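Local coordinates for uncharacterized protein conserved in bacteria (Streptococcus suis, PDB 4FZ4) that is a fragment of a surface antigen that probably binds host glycosaminoglycans and so mediates attachment of the bacterium to host cells, at residues L23-Y35 with I80-K94. Residues are numbered along the deposited sequence; the frame is centred on the assembly and turned at random.
Sequences LDKVPSYGDAQDY and IKVENYIRQVAELRK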
loop_
_atom_site.group_PDB
_atom_site.type_symbol
_atom_site.label_atom_id
_atom_site.label_comp_id
_atom_site.label_asym_id
_atom_site.label_seq_id
_atom_site.Cartn_x
_atom_site.Cartn_y
_atom_site.Cartn_z
ATOM N N LEU A 23 6.917 4.021 5.353
ATOM C CA LEU A 23 5.565 4.549 5.196
ATOM C C LEU A 23 5.443 5.683 6.206
ATOM O O LEU A 23 4.829 6.720 5.937
ATOM C CB LEU A 23 4.532 3.468 5.520
ATOM C CG LEU A 23 3.079 3.513 5.008
ATOM C CD1 LEU A 23 2.155 3.427 6.196
ATOM C CD2 LEU A 23 2.798 4.754 4.170
ATOM N N ASP A 24 6.050 5.474 7.369
ATOM C CA ASP A 24 6.014 6.464 8.440
ATOM C C ASP A 24 6.625 7.811 8.071
ATOM O O ASP A 24 6.326 8.816 8.706
ATOM C CB ASP A 24 6.708 5.924 9.687
ATOM C CG ASP A 24 5.761 5.774 10.850
ATOM O OD1 ASP A 24 4.867 4.904 10.778
ATOM O OD2 ASP A 24 5.904 6.536 11.829
ATOM N N LYS A 25 7.485 7.832 7.057
ATOM C CA LYS A 25 8.099 9.082 6.626
ATOM C C LYS A 25 7.166 9.829 5.679
ATOM O O LYS A 25 7.260 11.047 5.520
ATOM C CB LYS A 25 9.430 8.815 5.920
ATOM C CG LYS A 25 10.610 8.599 6.854
ATOM C CD LYS A 25 10.387 7.429 7.791
ATOM C CE LYS A 25 11.656 7.110 8.557
ATOM N NZ LYS A 25 12.786 6.845 7.618
ATOM N N VAL A 26 6.265 9.091 5.048
ATOM C CA VAL A 26 5.321 9.683 4.116
ATOM C C VAL A 26 4.128 10.253 4.888
ATOM O O VAL A 26 3.461 9.541 5.643
ATOM C CB VAL A 26 4.858 8.628 3.079
ATOM C CG1 VAL A 26 4.004 9.279 2.013
ATOM C CG2 VAL A 26 6.084 7.956 2.446
ATOM N N PRO A 27 3.860 11.557 4.721
ATOM C CA PRO A 27 2.755 12.260 5.390
ATOM C C PRO A 27 1.401 11.574 5.187
ATOM O O PRO A 27 1.146 11.013 4.120
ATOM C CB PRO A 27 2.784 13.647 4.742
ATOM C CG PRO A 27 4.234 13.828 4.366
ATOM C CD PRO A 27 4.593 12.467 3.819
ATOM N N SER A 28 0.539 11.617 6.204
ATOM C CA SER A 28 -0.784 11.011 6.083
ATOM C C SER A 28 -1.712 12.035 5.436
ATOM O O SER A 28 -1.556 13.236 5.648
ATOM C CB SER A 28 -1.332 10.608 7.454
ATOM O OG SER A 28 -2.557 9.899 7.319
ATOM N N TYR A 29 -2.670 11.562 4.647
ATOM C CA TYR A 29 -3.608 12.444 3.951
ATOM C C TYR A 29 -4.591 13.160 4.872
ATOM O O TYR A 29 -5.228 14.133 4.466
ATOM C CB TYR A 29 -4.371 11.650 2.891
ATOM C CG TYR A 29 -4.681 10.239 3.324
ATOM C CD1 TYR A 29 -5.639 9.984 4.305
ATOM C CD2 TYR A 29 -3.960 9.157 2.802
ATOM C CE1 TYR A 29 -5.870 8.685 4.765
ATOM C CE2 TYR A 29 -4.180 7.858 3.255
ATOM C CZ TYR A 29 -5.136 7.627 4.240
ATOM O OH TYR A 29 -5.336 6.346 4.718
ATOM N N GLY A 30 -4.717 12.682 6.106
ATOM C CA GLY A 30 -5.624 13.326 7.041
ATOM C C GLY A 30 -7.052 12.805 7.089
ATOM O O GLY A 30 -7.331 11.667 6.713
ATOM N N ASP A 31 -7.963 13.661 7.552
ATOM C CA ASP A 31 -9.374 13.307 7.691
ATOM C C ASP A 31 -10.283 13.801 6.567
ATOM O O ASP A 31 -11.509 13.741 6.698
ATOM C CB ASP A 31 -9.921 13.827 9.028
ATOM C CG ASP A 31 -9.263 13.170 10.232
ATOM O OD1 ASP A 31 -9.263 11.922 10.303
ATOM O OD2 ASP A 31 -8.759 13.904 11.113
ATOM N N ALA A 32 -9.710 14.297 5.473
ATOM C CA ALA A 32 -10.541 14.761 4.366
ATOM C C ALA A 32 -11.482 13.628 3.962
ATOM O O ALA A 32 -11.126 12.447 4.048
ATOM C CB ALA A 32 -9.678 15.170 3.194
ATOM N N GLN A 33 -12.686 13.991 3.529
ATOM C CA GLN A 33 -13.685 13.006 3.128
ATOM C C GLN A 33 -13.223 12.179 1.933
ATOM O O GLN A 33 -13.640 11.030 1.768
ATOM C CB GLN A 33 -15.014 13.708 2.813
ATOM C CG GLN A 33 -16.161 12.775 2.428
ATOM C CD GLN A 33 -16.285 12.571 0.929
ATOM O OE1 GLN A 33 -16.948 11.636 0.470
ATOM N NE2 GLN A 33 -15.661 13.453 0.156
ATOM N N ASP A 34 -12.349 12.753 1.111
ATOM C CA ASP A 34 -11.849 12.056 -0.073
ATOM C C ASP A 34 -11.080 10.771 0.255
ATOM O O ASP A 34 -11.038 9.840 -0.552
ATOM C CB ASP A 34 -10.935 12.980 -0.883
ATOM C CG ASP A 34 -11.604 14.284 -1.255
ATOM O OD1 ASP A 34 -11.023 15.035 -2.065
ATOM O OD2 ASP A 34 -12.706 14.563 -0.736
ATOM N N TYR A 35 -10.494 10.721 1.449
ATOM C CA TYR A 35 -9.687 9.579 1.869
ATOM C C TYR A 35 -10.251 8.823 3.064
ATOM O O TYR A 35 -9.609 7.909 3.592
ATOM C CB TYR A 35 -8.289 10.081 2.205
ATOM C CG TYR A 35 -7.778 11.082 1.200
ATOM C CD1 TYR A 35 -7.571 10.714 -0.126
ATOM C CD2 TYR A 35 -7.517 12.402 1.568
ATOM C CE1 TYR A 35 -7.116 11.628 -1.067
ATOM C CE2 TYR A 35 -7.059 13.335 0.627
ATOM C CZ TYR A 35 -6.862 12.933 -0.690
ATOM O OH TYR A 35 -6.414 13.823 -1.636
ATOM N N ILE A 80 0.412 -1.955 1.953
ATOM C CA ILE A 80 1.292 -0.877 2.400
ATOM C C ILE A 80 1.594 0.045 1.217
ATOM O O ILE A 80 1.588 1.273 1.352
ATOM C CB ILE A 80 2.623 -1.427 2.942
ATOM C CG1 ILE A 80 2.379 -2.110 4.296
ATOM C CG2 ILE A 80 3.651 -0.291 3.065
ATOM C CD1 ILE A 80 3.566 -2.916 4.796
ATOM N N LYS A 81 1.853 -0.551 0.055
ATOM C CA LYS A 81 2.141 0.235 -1.140
ATOM C C LYS A 81 0.985 1.173 -1.475
ATOM O O LYS A 81 1.187 2.362 -1.746
ATOM C CB LYS A 81 2.423 -0.681 -2.333
ATOM C CG LYS A 81 3.896 -0.782 -2.683
ATOM C CD LYS A 81 4.470 0.612 -2.931
ATOM C CE LYS A 81 5.976 0.588 -3.137
ATOM N NZ LYS A 81 6.525 1.976 -3.230
ATOM N N VAL A 82 -0.233 0.638 -1.447
ATOM C CA VAL A 82 -1.409 1.442 -1.750
ATOM C C VAL A 82 -1.523 2.639 -0.805
ATOM O O VAL A 82 -1.692 3.773 -1.253
ATOM C CB VAL A 82 -2.700 0.572 -1.707
ATOM C CG1 VAL A 82 -3.945 1.443 -1.864
ATOM C CG2 VAL A 82 -2.655 -0.447 -2.839
ATOM N N GLU A 83 -1.429 2.388 0.495
ATOM C CA GLU A 83 -1.501 3.460 1.483
ATOM C C GLU A 83 -0.411 4.475 1.157
ATOM O O GLU A 83 -0.593 5.683 1.304
ATOM C CB GLU A 83 -1.275 2.877 2.881
ATOM C CG GLU A 83 -0.958 3.896 3.950
ATOM C CD GLU A 83 -2.115 4.839 4.257
ATOM O OE1 GLU A 83 -3.153 4.777 3.557
ATOM O OE2 GLU A 83 -1.982 5.648 5.203
ATOM N N ASN A 84 0.730 3.972 0.700
ATOM C CA ASN A 84 1.865 4.821 0.361
ATOM C C ASN A 84 1.544 5.675 -0.875
ATOM O O ASN A 84 1.694 6.894 -0.853
ATOM C CB ASN A 84 3.091 3.935 0.096
ATOM C CG ASN A 84 4.380 4.721 0.056
ATOM O OD1 ASN A 84 4.442 5.798 -0.530
ATOM N ND2 ASN A 84 5.425 4.182 0.678
ATOM N N TYR A 85 1.134 5.022 -1.963
ATOM C CA TYR A 85 0.757 5.735 -3.177
ATOM C C TYR A 85 -0.273 6.814 -2.876
ATOM O O TYR A 85 -0.138 7.953 -3.319
ATOM C CB TYR A 85 0.153 4.773 -4.202
ATOM C CG TYR A 85 1.142 3.813 -4.813
ATOM C CD1 TYR A 85 2.520 4.021 -4.674
ATOM C CD2 TYR A 85 0.708 2.732 -5.589
ATOM C CE1 TYR A 85 3.435 3.194 -5.289
ATOM C CE2 TYR A 85 1.627 1.893 -6.219
ATOM C CZ TYR A 85 2.991 2.137 -6.063
ATOM O OH TYR A 85 3.919 1.358 -6.723
ATOM N N ILE A 86 -1.303 6.459 -2.118
ATOM C CA ILE A 86 -2.338 7.430 -1.813
ATOM C C ILE A 86 -1.832 8.595 -0.956
ATOM O O ILE A 86 -2.225 9.746 -1.182
ATOM C CB ILE A 86 -3.568 6.747 -1.170
ATOM C CG1 ILE A 86 -4.190 5.787 -2.193
ATOM C CG2 ILE A 86 -4.629 7.794 -0.798
ATOM C CD1 ILE A 86 -5.400 5.033 -1.676
ATOM N N ARG A 87 -0.958 8.316 0.012
ATOM C CA ARG A 87 -0.410 9.392 0.821
ATOM C C ARG A 87 0.348 10.351 -0.080
ATOM O O ARG A 87 0.310 11.558 0.135
ATOM C CB ARG A 87 0.541 8.867 1.902
ATOM C CG ARG A 87 -0.173 8.395 3.165
ATOM C CD ARG A 87 0.801 8.085 4.290
ATOM N NE ARG A 87 0.224 7.119 5.218
ATOM C CZ ARG A 87 0.802 6.712 6.342
ATOM N NH1 ARG A 87 1.989 7.191 6.695
ATOM N NH2 ARG A 87 0.202 5.805 7.103
ATOM N N GLN A 88 1.030 9.816 -1.094
ATOM C CA GLN A 88 1.799 10.656 -2.019
ATOM C C GLN A 88 0.910 11.537 -2.892
ATOM O O GLN A 88 1.157 12.727 -3.029
ATOM C CB GLN A 88 2.702 9.792 -2.909
ATOM C CG GLN A 88 3.896 9.148 -2.172
ATOM C CD GLN A 88 4.691 8.214 -3.085
ATOM O OE1 GLN A 88 5.250 8.640 -4.095
ATOM N NE2 GLN A 88 4.728 6.933 -2.739
ATOM N N VAL A 89 -0.131 10.954 -3.477
ATOM C CA VAL A 89 -1.044 11.717 -4.323
ATOM C C VAL A 89 -1.749 12.794 -3.500
ATOM O O VAL A 89 -1.911 13.923 -3.954
ATOM C CB VAL A 89 -2.098 10.810 -4.954
ATOM C CG1 VAL A 89 -3.027 11.629 -5.833
ATOM C CG2 VAL A 89 -1.416 9.718 -5.753
ATOM N N ALA A 90 -2.169 12.449 -2.288
ATOM C CA ALA A 90 -2.836 13.422 -1.428
ATOM C C ALA A 90 -1.939 14.644 -1.333
ATOM O O ALA A 90 -2.388 15.775 -1.513
ATOM C CB ALA A 90 -3.056 12.846 -0.045
ATOM N N GLU A 91 -0.658 14.402 -1.065
ATOM C CA GLU A 91 0.318 15.477 -0.935
ATOM C C GLU A 91 0.471 16.230 -2.247
ATOM O O GLU A 91 0.484 17.466 -2.267
ATOM C CB GLU A 91 1.677 14.916 -0.501
ATOM C CG GLU A 91 2.538 15.932 0.227
ATOM C CD GLU A 91 2.019 16.247 1.624
ATOM O OE1 GLU A 91 0.786 16.235 1.831
ATOM O OE2 GLU A 91 2.844 16.520 2.519
ATOM N N LEU A 92 0.578 15.490 -3.347
ATOM C CA LEU A 92 0.721 16.111 -4.664
ATOM C C LEU A 92 -0.506 16.938 -5.034
ATOM O O LEU A 92 -0.379 18.048 -5.553
ATOM C CB LEU A 92 0.963 15.039 -5.725
ATOM C CG LEU A 92 2.345 14.387 -5.609
ATOM C CD1 LEU A 92 2.448 13.239 -6.590
ATOM C CD2 LEU A 92 3.440 15.425 -5.877
ATOM N N ARG A 93 -1.695 16.405 -4.760
ATOM C CA ARG A 93 -2.915 17.131 -5.091
ATOM C C ARG A 93 -2.995 18.471 -4.370
ATOM O O ARG A 93 -3.543 19.429 -4.911
ATOM C CB ARG A 93 -4.148 16.288 -4.768
ATOM C CG ARG A 93 -4.279 15.066 -5.648
ATOM C CD ARG A 93 -5.511 14.263 -5.265
ATOM N NE ARG A 93 -6.753 14.920 -5.669
ATOM C CZ ARG A 93 -7.943 14.659 -5.135
ATOM N NH1 ARG A 93 -8.053 13.759 -4.166
ATOM N NH2 ARG A 93 -9.025 15.287 -5.575
ATOM N N LYS A 94 -2.453 18.542 -3.157
ATOM C CA LYS A 94 -2.467 19.791 -2.398
ATOM C C LYS A 94 -1.443 20.784 -2.945
ATOM O O LYS A 94 -1.641 21.988 -2.876
ATOM C CB LYS A 94 -2.164 19.533 -0.925
ATOM C CG LYS A 94 -3.199 18.677 -0.227
ATOM C CD LYS A 94 -2.740 18.263 1.165
ATOM C CE LYS A 94 -3.631 17.153 1.717
ATOM N NZ LYS A 94 -2.937 16.327 2.750
#
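Leu-23 at the end of helix 3-23, with Tyr-29 and Tyr-35 of the loop that follows, packs across helix 66-95, joined by two hydrogen bonds, one from Arg-87 and one to Glu-83. Leu-23 is a knob among Ile-80, Glu-83, Asn-84 and Arg-87, its CD2 lying 3.4 Å above the centre of the flat guanidinium. With CG beside the backbone N (chi1 -84°) and an extended chain, Arg-87 reaches out from the helix into the bend of the loop, between Leu-23 on one face of its guanidinium and Ser-28 on the other; its NH1 donates to Val-26 O (3.0 Å, 158°), in the guanidinium plane. Within the helix, NE and NH2 of Arg-87 both hold OE2 of Glu-83, which fixes the guanidinium's rotation. The other oxygen, OE1, accepts the Tyr-29 hydroxyl at 2.9 Å through its syn lone pair, the ring standing 85° to the carboxylate. Small Ala-90 lets the loop come close: its CB is 3.4 Å from Tyr-29 CB. Ile-86 CG2 touches both tyrosine rings. At the far end Tyr-35, the N-cap residue of helix 36-55, brings its OH 3.0 Å from Arg-93 NH1, while Arg-93 forms a salt bridge to Glu-103. The contact ties the 3-23/36-55 connection to helix 66-95 in the all-helical GAG-binding domain.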